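Local atomic coordinates of Alr3699 protein (Nostoc sp., PDB entry 4XSU), a protein that belongs to the GT-B class of glycosyltransferases, with two Rossmann-like domains facing each other across a cleft that holds UDP and glucose in this model. Residues 93-98 / 116-121; 132-137 / 290-295. One frame throughout, in Å; residues are numbered along the deposited sequence.

Contact 1 of 2, residues 93-98 / 116-121; sequences TAHEYD and FIARRP. With SO4 (sulfate ion), chain H.
Arg-120 NH2 donates to His-95 O at 2.8 Å in a nearly straight bond (165°), with the oxygen in the guanidinium plane. NE of the same group reaches Tyr-97 O at 2.9 Å, but that bond is bent and weak. NH1 turns back to its own neighbour, Arg-119 O, at 3.2 Å, coming from above that carbonyl plane. The chain bends at chi2 (-69°), which brings the edge of the group against the carbonyls of the turn from Ala-94 to Tyr-97, and the three bonds together should fix its rotation. Beside it the methyl of Ala-118 sits over one face of the His-95 ring as a CH-pi contact, 3.8 Å from CB to the ring centroid, and the CB atoms of Ala-94 and Ala-118 touch. Arg-119 lies just past the helix with positive phi, and its extended side chain ends in a weak NH1 bond to a sulfate ion. Arg-141 of the second subunit bonds to Phe-116 O. Helices 85-94 and 105-118 end side by side here, where the chain turns into parallel strands 99-102 and 122-126, as in the alternating helices and strands of a Rossmann-like domain.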
loop_
_atom_site.group_PDB
_atom_site.type_symbol
_atom_site.label_atom_id
_atom_site.label_comp_id
_atom_site.label_asym_id
_atom_site.label_seq_id
_atom_site.Cartn_x
_atom_site.Cartn_y
_atom_site.Cartn_z
ATOM N N THR B 93 -7.065 -7.181 -12.064
ATOM C CA THR B 93 -7.762 -8.464 -12.104
ATOM C C THR B 93 -9.171 -8.375 -11.505
ATOM O O THR B 93 -10.149 -8.810 -12.108
ATOM C CB THR B 93 -6.954 -9.508 -11.331
ATOM O OG1 THR B 93 -5.596 -9.497 -11.800
ATOM C CG2 THR B 93 -7.536 -10.861 -11.527
ATOM N N ALA B 94 -9.293 -7.746 -10.346
ATOM C CA ALA B 94 -10.590 -7.656 -9.695
ATOM C C ALA B 94 -11.740 -7.165 -10.587
ATOM O O ALA B 94 -12.905 -7.438 -10.295
ATOM C CB ALA B 94 -10.483 -6.797 -8.456
ATOM N N HIS B 95 -11.429 -6.451 -11.664
ATOM C CA HIS B 95 -12.473 -5.964 -12.568
ATOM C C HIS B 95 -13.254 -7.098 -13.223
ATOM O O HIS B 95 -14.421 -6.940 -13.580
ATOM C CB HIS B 95 -11.882 -5.027 -13.632
ATOM C CG HIS B 95 -11.378 -3.735 -13.064
ATOM N ND1 HIS B 95 -12.220 -2.706 -12.686
ATOM C CD2 HIS B 95 -10.124 -3.318 -12.766
ATOM C CE1 HIS B 95 -11.504 -1.708 -12.198
ATOM N NE2 HIS B 95 -10.228 -2.055 -12.236
ATOM N N GLU B 96 -12.617 -8.251 -13.356
ATOM C CA GLU B 96 -13.220 -9.373 -14.064
ATOM C C GLU B 96 -14.164 -10.236 -13.197
ATOM O O GLU B 96 -14.833 -11.114 -13.721
ATOM C CB GLU B 96 -12.101 -10.214 -14.678
ATOM C CG GLU B 96 -11.261 -9.433 -15.689
ATOM C CD GLU B 96 -9.823 -9.916 -15.796
ATOM O OE1 GLU B 96 -9.547 -11.108 -15.543
ATOM O OE2 GLU B 96 -8.955 -9.092 -16.148
ATOM N N TYR B 97 -14.247 -9.965 -11.893
ATOM C CA TYR B 97 -14.962 -10.839 -10.964
ATOM C C TYR B 97 -16.058 -10.080 -10.273
ATOM O O TYR B 97 -16.001 -8.859 -10.221
ATOM C CB TYR B 97 -13.972 -11.435 -9.950
ATOM C CG TYR B 97 -12.937 -12.273 -10.669
ATOM C CD1 TYR B 97 -13.192 -13.608 -10.972
ATOM C CD2 TYR B 97 -11.746 -11.718 -11.119
ATOM C CE1 TYR B 97 -12.276 -14.377 -11.682
ATOM C CE2 TYR B 97 -10.821 -12.478 -11.824
ATOM C CZ TYR B 97 -11.100 -13.814 -12.106
ATOM O OH TYR B 97 -10.207 -14.595 -12.794
ATOM N N ASP B 98 -17.061 -10.789 -9.757
ATOM C CA ASP B 98 -18.183 -10.144 -9.056
ATOM C C ASP B 98 -17.903 -9.995 -7.555
ATOM O O ASP B 98 -18.650 -9.333 -6.835
ATOM C CB ASP B 98 -19.512 -10.923 -9.268
ATOM C CG ASP B 98 -19.848 -11.158 -10.755
ATOM O OD1 ASP B 98 -19.904 -10.190 -11.538
ATOM O OD2 ASP B 98 -20.064 -12.323 -11.153
ATOM N N PHE B 116 -12.371 -1.131 -3.230
ATOM C CA PHE B 116 -12.699 0.276 -3.433
ATOM C C PHE B 116 -12.487 0.735 -4.875
ATOM O O PHE B 116 -13.372 1.308 -5.512
ATOM C CB PHE B 116 -11.847 1.144 -2.530
ATOM C CG PHE B 116 -12.099 2.594 -2.715
ATOM C CD1 PHE B 116 -13.273 3.156 -2.258
ATOM C CD2 PHE B 116 -11.189 3.385 -3.383
ATOM C CE1 PHE B 116 -13.524 4.495 -2.437
ATOM C CE2 PHE B 116 -11.435 4.722 -3.563
ATOM C CZ PHE B 116 -12.602 5.275 -3.091
ATOM N N ILE B 117 -11.307 0.470 -5.393
ATOM C CA ILE B 117 -10.976 0.942 -6.711
ATOM C C ILE B 117 -11.796 0.241 -7.792
ATOM O O ILE B 117 -12.322 0.894 -8.689
ATOM C CB ILE B 117 -9.499 0.774 -6.995
ATOM C CG1 ILE B 117 -8.693 1.619 -6.005
ATOM C CG2 ILE B 117 -9.213 1.176 -8.415
ATOM C CD1 ILE B 117 -7.187 1.452 -6.134
ATOM N N ALA B 118 -11.915 -1.081 -7.725
ATOM C CA ALA B 118 -12.664 -1.789 -8.757
ATOM C C ALA B 118 -14.158 -1.824 -8.495
ATOM O O ALA B 118 -14.914 -2.284 -9.339
ATOM C CB ALA B 118 -12.127 -3.192 -8.939
ATOM N N ARG B 119 -14.587 -1.346 -7.338
ATOM C CA ARG B 119 -16.002 -1.252 -7.038
ATOM C C ARG B 119 -16.635 -2.638 -7.057
ATOM O O ARG B 119 -17.558 -2.903 -7.841
ATOM C CB ARG B 119 -16.727 -0.348 -8.047
ATOM C CG ARG B 119 -16.342 1.118 -8.003
ATOM C CD ARG B 119 -17.242 1.912 -8.928
ATOM N NE ARG B 119 -16.619 3.158 -9.363
ATOM C CZ ARG B 119 -16.710 4.328 -8.735
ATOM N NH1 ARG B 119 -17.404 4.469 -7.601
ATOM N NH2 ARG B 119 -16.085 5.377 -9.260
ATOM N N ARG B 120 -16.103 -3.519 -6.210
ATOM C CA ARG B 120 -16.583 -4.892 -6.064
ATOM C C ARG B 120 -16.689 -5.178 -4.590
ATOM O O ARG B 120 -15.795 -4.788 -3.809
ATOM C CB ARG B 120 -15.611 -5.896 -6.678
ATOM C CG ARG B 120 -15.319 -5.690 -8.155
ATOM C CD ARG B 120 -16.534 -6.007 -9.000
ATOM N NE ARG B 120 -16.228 -5.960 -10.429
ATOM C CZ ARG B 120 -16.608 -5.000 -11.277
ATOM N NH1 ARG B 120 -17.326 -3.959 -10.865
ATOM N NH2 ARG B 120 -16.259 -5.087 -12.559
ATOM N N PRO B 121 -17.770 -5.865 -4.194
ATOM C CA PRO B 121 -17.966 -6.204 -2.795
ATOM C C PRO B 121 -16.887 -7.172 -2.295
ATOM O O PRO B 121 -16.305 -7.934 -3.070
ATOM C CB PRO B 121 -19.368 -6.834 -2.775
ATOM C CG PRO B 121 -19.593 -7.335 -4.156
ATOM C CD PRO B 121 -18.838 -6.412 -5.058
HETATM S S SO4 H . -16.129 7.182 -5.061
HETATM O O1 SO4 H . -15.545 5.844 -5.287
HETATM O O2 SO4 H . -15.354 8.227 -5.753
HETATM O O3 SO4 H . -16.076 7.472 -3.606
HETATM O O4 SO4 H . -17.513 7.194 -5.612
#

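Contact 2 of 2, residues 132-137 / 290-295; sequences PEHFSQ and STAPEP. With GLC (alpha-D-glucopyranose), chain J.
His-134 reaches across to the backbone of Pro-293, and its side chain is worth following outward. CB points toward residues 290-295, and chi1 of -83° carries the imidazole on in that direction. Further along, CD2 and CE1 flank NE2, with CE1 at 3.5 Å from Pro-293 O. CE1 also has the methyl of Ala-292 nearby, in loose contact. At the tip NE2 donates to Pro-293 O over 2.7 Å, with an N-H...O angle of 158°. The bond is flat on both sides: the oxygen lies in the ring plane, and the nitrogen lies in the carbonyl plane. Trp-218 packs edge-to-face with the same imidazole.

Glu-133, one residue earlier, runs out extended and crosses the Pro-293 ring at about a right angle. Its OE2 rests against Pro-293 CD and comes within 4.0 Å of Ala-292 CB, touching carbon only across this contact.

Beyond the proline, the chain turns to the ligands. Glu-294 bends at chi2 (83°), and its carboxylate takes a hydrogen bond from Ser-290 OG to OE1 at 2.9 Å, while OE2 forms a salt bridge with Lys-219. His-288 also bonds to OE1, so several groups hold this carboxylate. Glu-294 touches the bound UDP, and the glucose is held by Asn-180 and by the backbone nitrogens of Phe-296 and Gly-297.

The chemistry thus amounts to one short, well-aligned hydrogen bond from a side chain to a main-chain carbonyl, with NE2 of His-134 carrying a proton. It ties the two domains across the cleft, where the side chain of His-134 is about 8 Å from UDP, and its grip would probably depend on how closely the domains approach.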
loop_
_atom_site.group_PDB
_atom_site.type_symbol
_atom_site.label_atom_id
_atom_site.label_comp_id
_atom_site.label_asym_id
_atom_site.label_seq_id
_atom_site.Cartn_x
_atom_site.Cartn_y
_atom_site.Cartn_z
ATOM N N PRO B 132 -4.180 -9.679 21.184
ATOM C CA PRO B 132 -2.839 -9.183 21.396
ATOM C C PRO B 132 -1.857 -10.327 21.492
ATOM O O PRO B 132 -0.760 -10.215 21.013
ATOM C CB PRO B 132 -2.951 -8.507 22.733
ATOM C CG PRO B 132 -4.359 -8.116 22.852
ATOM C CD PRO B 132 -5.176 -8.914 21.923
ATOM N N GLU B 133 -2.246 -11.413 22.126
ATOM C CA GLU B 133 -1.421 -12.640 22.181
ATOM C C GLU B 133 -0.899 -13.031 20.811
ATOM O O GLU B 133 0.280 -13.274 20.637
ATOM C CB GLU B 133 -2.222 -13.839 22.697
ATOM C CG GLU B 133 -2.870 -13.667 24.063
ATOM C CD GLU B 133 -3.436 -14.971 24.593
ATOM O OE1 GLU B 133 -4.474 -14.929 25.280
ATOM O OE2 GLU B 133 -2.839 -16.042 24.328
ATOM N N HIS B 134 -1.804 -13.097 19.845
ATOM C CA HIS B 134 -1.496 -13.595 18.516
ATOM C C HIS B 134 -0.892 -12.576 17.523
ATOM O O HIS B 134 -0.246 -13.000 16.565
ATOM C CB HIS B 134 -2.765 -14.168 17.887
ATOM C CG HIS B 134 -3.073 -15.577 18.286
ATOM N ND1 HIS B 134 -2.267 -16.643 17.946
ATOM C CD2 HIS B 134 -4.129 -16.100 18.950
ATOM C CE1 HIS B 134 -2.805 -17.759 18.401
ATOM N NE2 HIS B 134 -3.936 -17.457 19.012
ATOM N N PHE B 135 -1.147 -11.268 17.692
ATOM C CA PHE B 135 -0.728 -10.247 16.691
ATOM C C PHE B 135 -0.426 -8.894 17.299
ATOM O O PHE B 135 -0.907 -8.582 18.383
ATOM C CB PHE B 135 -1.803 -10.043 15.627
ATOM C CG PHE B 135 -2.152 -11.282 14.884
ATOM C CD1 PHE B 135 -1.338 -11.747 13.870
ATOM C CD2 PHE B 135 -3.278 -12.009 15.224
ATOM C CE1 PHE B 135 -1.649 -12.919 13.188
ATOM C CE2 PHE B 135 -3.602 -13.177 14.546
ATOM C CZ PHE B 135 -2.789 -13.635 13.525
ATOM N N SER B 136 0.357 -8.081 16.590
ATOM C CA SER B 136 0.651 -6.708 17.057
ATOM C C SER B 136 -0.604 -5.847 17.050
ATOM O O SER B 136 -1.547 -6.098 16.296
ATOM C CB SER B 136 1.711 -6.040 16.171
ATOM O OG SER B 136 1.185 -5.785 14.874
ATOM N N GLN B 137 -0.616 -4.819 17.879
ATOM C CA GLN B 137 -1.699 -3.838 17.813
ATOM C C GLN B 137 -1.944 -3.354 16.391
ATOM O O GLN B 137 -3.076 -3.279 15.931
ATOM C CB GLN B 137 -1.405 -2.651 18.720
ATOM C CG GLN B 137 -1.648 -2.952 20.191
ATOM C CD GLN B 137 -3.061 -3.461 20.438
ATOM O OE1 GLN B 137 -4.017 -3.012 19.791
ATOM N NE2 GLN B 137 -3.200 -4.407 21.365
ATOM N N SER B 290 -1.700 -26.655 21.926
ATOM C CA SER B 290 -1.384 -25.221 21.779
ATOM C C SER B 290 -1.367 -24.452 23.090
ATOM O O SER B 290 -2.317 -24.513 23.845
ATOM C CB SER B 290 -2.371 -24.561 20.836
ATOM O OG SER B 290 -2.309 -25.181 19.556
ATOM N N THR B 291 -0.274 -23.727 23.335
ATOM C CA THR B 291 -0.114 -22.862 24.500
ATOM C C THR B 291 -0.747 -21.453 24.334
ATOM O O THR B 291 -0.631 -20.593 25.226
ATOM C CB THR B 291 1.376 -22.658 24.798
ATOM O OG1 THR B 291 2.074 -22.500 23.563
ATOM C CG2 THR B 291 1.940 -23.844 25.504
ATOM N N ALA B 292 -1.388 -21.218 23.193
ATOM C CA ALA B 292 -2.115 -19.989 22.964
ATOM C C ALA B 292 -3.390 -20.396 22.249
ATOM O O ALA B 292 -3.393 -21.401 21.547
ATOM C CB ALA B 292 -1.294 -19.008 22.124
ATOM N N PRO B 293 -4.479 -19.632 22.444
ATOM C CA PRO B 293 -5.777 -20.112 21.994
ATOM C C PRO B 293 -5.836 -20.441 20.516
ATOM O O PRO B 293 -5.416 -19.639 19.697
ATOM C CB PRO B 293 -6.720 -18.948 22.345
ATOM C CG PRO B 293 -6.087 -18.280 23.530
ATOM C CD PRO B 293 -4.600 -18.416 23.290
ATOM N N GLU B 294 -6.418 -21.571 20.194
ATOM C CA GLU B 294 -6.494 -22.022 18.847
ATOM C C GLU B 294 -7.740 -21.523 18.230
ATOM O O GLU B 294 -8.779 -21.687 18.796
ATOM C CB GLU B 294 -6.551 -23.527 18.830
ATOM C CG GLU B 294 -6.595 -24.121 17.448
ATOM C CD GLU B 294 -5.231 -24.243 16.848
ATOM O OE1 GLU B 294 -4.285 -24.541 17.567
ATOM O OE2 GLU B 294 -5.106 -24.042 15.654
ATOM N N PRO B 295 -7.668 -20.919 17.060
ATOM C CA PRO B 295 -8.872 -20.420 16.422
ATOM C C PRO B 295 -9.825 -21.493 16.059
ATOM O O PRO B 295 -10.955 -21.387 16.380
ATOM C CB PRO B 295 -8.347 -19.833 15.131
ATOM C CG PRO B 295 -7.020 -19.380 15.471
ATOM C CD PRO B 295 -6.471 -20.395 16.406
HETATM C C1 GLC J . -6.671 -21.048 10.638
HETATM C C2 GLC J . -6.638 -21.114 12.168
HETATM C C3 GLC J . -6.996 -22.488 12.737
HETATM C C4 GLC J . -8.072 -23.188 11.906
HETATM C C5 GLC J . -7.848 -23.087 10.393
HETATM C C6 GLC J . -9.046 -22.431 9.716
HETATM O O1 GLC J . -5.529 -20.319 10.172
HETATM O O2 GLC J . -5.330 -20.746 12.623
HETATM O O3 GLC J . -7.458 -22.339 14.084
HETATM O O4 GLC J . -8.128 -24.569 12.280
HETATM O O5 GLC J . -6.666 -22.354 10.061
HETATM O O6 GLC J . -10.127 -23.368 9.646
#

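In the fold
The two contacts differ in reach. Contact 1 stays within the N-terminal domain and joins neighbouring helix ends separated by a single strand, partly buried, its centre about 28 Å from the centre of the chain. Contact 2 is a surface contact between loops of different domains, brought together from distant parts of the sequence and close to the ligands. The centres of contact 1 and contact 2 lie about 32 Å apart, and the two do not touch. Both rest on side-chain donors meeting backbone carbonyls, but contact 1 uses an arginine with several acceptors and adds alanine packing, whereas contact 2 relies on one histidine bond with little apolar cover. Strand 122-126 connects them: residues 116-121 lead into it and residues 132-137 follow it.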